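Local coordinates for protein alkaline serine protease (Pseudoalteromonas sp., PDB 1V6C) that probably hydrolyses peptide bonds in proteins as a subtilisin-like serine endopeptidase active at alkaline pH, at residues S173-A178 and Q393-L398. Numbering follows the deposited sequence.
Sequences SVMSVA and QVRAAL. With CA (calcium ion), chain E.
Met175 and Arg395 lie alongside, each pointing toward the other's backbone, where a strand of the subtilisin-like alpha/beta fold meets a helix. Strand 174-180 belongs to the mainly parallel sheet of the protease domain, between strands 152-156 and 196-201. Helix 391-401 packs against it. The axes of the two short segments approach to 10.7 Å and run nearly the same way, 27° apart.

The tight part is small: Met175 packs on the aliphatic stem of Arg395 as far as NE. Met175 CG lies 3.6 Å from Arg395 NE and 3.7 Å from Arg395 CG. The methionine chain bends at chi3 (89°), and its CE also comes against Arg395 CG. Leu398 meets the methionine nearly perpendicularly, more loosely, with CD1 4.2 Å from Met175 SD.

Arg395 as a whole is partly exposed, so this is the looser side, but its guanidinium is tied down at NE, NH1 and NH2. With CG anti to the backbone N (chi1 -178°), the extended chain carries the guanidinium to the backbone of Ser173 and Val174. One face lies over Val174 C and Met175 N, both near the border of the group. Val174 O is 3.4 Å from Arg395 NH1, at an angle too poor for a hydrogen bond. NH1 instead forms a salt bridge with Glu197 on the next strand, and NH2 donates to Asp172 O.

Val174 O binds a calcium ion, with Ala169 O, Tyr171 O and Gln195 OE1. A water is the fifth ligand: it lies 2.4 Å from the calcium ion and accepts a hydrogen bond from Ser176 N at 3.1 Å.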
# COMPACT_ATOMS: atom_id res chain seq x y z
N SER A 173 4.34 -20.16 11.57
CA SER A 173 5.00 -20.47 10.30
C SER A 173 4.87 -19.34 9.28
O SER A 173 5.40 -19.44 8.17
CB SER A 173 4.39 -21.74 9.71
OG SER A 173 2.99 -21.59 9.54
N VAL A 174 4.19 -18.27 9.66
CA VAL A 174 3.95 -17.14 8.76
C VAL A 174 4.42 -15.80 9.32
O VAL A 174 4.29 -15.54 10.51
CB VAL A 174 2.44 -17.01 8.46
CG1 VAL A 174 2.18 -15.88 7.48
CG2 VAL A 174 1.89 -18.33 7.94
N MET A 175 4.97 -14.95 8.45
CA MET A 175 5.41 -13.63 8.89
C MET A 175 4.20 -12.69 8.94
O MET A 175 3.54 -12.48 7.93
CB MET A 175 6.45 -13.04 7.92
CG MET A 175 7.77 -13.78 7.86
SD MET A 175 8.97 -12.85 6.87
CE MET A 175 9.69 -11.82 8.11
N SER A 176 3.92 -12.13 10.11
CA SER A 176 2.81 -11.20 10.26
C SER A 176 3.34 -9.80 9.95
O SER A 176 4.22 -9.30 10.64
CB SER A 176 2.27 -11.24 11.69
OG SER A 176 1.20 -10.33 11.86
N VAL A 177 2.79 -9.17 8.91
CA VAL A 177 3.23 -7.85 8.47
C VAL A 177 2.35 -6.68 8.90
O VAL A 177 1.14 -6.68 8.67
CB VAL A 177 3.38 -7.82 6.93
CG1 VAL A 177 3.87 -6.45 6.47
CG2 VAL A 177 4.33 -8.91 6.48
N ALA A 178 2.98 -5.67 9.52
CA ALA A 178 2.28 -4.47 9.97
C ALA A 178 2.48 -3.34 8.98
O ALA A 178 3.38 -3.39 8.14
CB ALA A 178 2.79 -4.06 11.35
N GLN A 393 15.85 -19.21 7.12
CA GLN A 393 17.06 -18.41 7.17
C GLN A 393 16.81 -17.01 6.60
O GLN A 393 17.27 -16.01 7.16
CB GLN A 393 18.19 -19.12 6.42
CG GLN A 393 18.72 -20.33 7.18
CD GLN A 393 19.70 -21.16 6.39
OE1 GLN A 393 20.47 -21.95 6.96
NE2 GLN A 393 19.69 -21.01 5.07
N VAL A 394 16.07 -16.95 5.50
CA VAL A 394 15.74 -15.67 4.88
C VAL A 394 14.88 -14.87 5.85
O VAL A 394 15.10 -13.67 6.05
CB VAL A 394 14.97 -15.87 3.56
CG1 VAL A 394 14.55 -14.52 2.99
CG2 VAL A 394 15.84 -16.62 2.56
N ARG A 395 13.90 -15.53 6.45
CA ARG A 395 13.01 -14.89 7.40
C ARG A 395 13.83 -14.29 8.55
O ARG A 395 13.60 -13.16 8.96
CB ARG A 395 12.01 -15.92 7.94
CG ARG A 395 10.98 -15.38 8.91
CD ARG A 395 10.01 -16.48 9.33
NE ARG A 395 9.06 -16.03 10.35
CZ ARG A 395 8.16 -16.83 10.92
NH1 ARG A 395 7.33 -16.34 11.83
NH2 ARG A 395 8.09 -18.11 10.57
N ALA A 396 14.79 -15.06 9.05
CA ALA A 396 15.64 -14.59 10.14
C ALA A 396 16.44 -13.37 9.72
O ALA A 396 16.59 -12.41 10.48
CB ALA A 396 16.57 -15.71 10.59
N ALA A 397 16.96 -13.40 8.49
CA ALA A 397 17.75 -12.29 7.97
C ALA A 397 16.95 -11.00 7.93
O ALA A 397 17.43 -9.95 8.34
CB ALA A 397 18.27 -12.63 6.58
N LEU A 398 15.72 -11.08 7.43
CA LEU A 398 14.86 -9.90 7.33
C LEU A 398 14.60 -9.30 8.71
O LEU A 398 14.63 -8.09 8.89
CB LEU A 398 13.52 -10.27 6.68
CG LEU A 398 13.62 -10.86 5.27
CD1 LEU A 398 12.25 -11.31 4.80
CD2 LEU A 398 14.20 -9.83 4.32
CA CA E . 3.09 -15.37 12.39
O HOH W 1 4.66 -13.63 12.74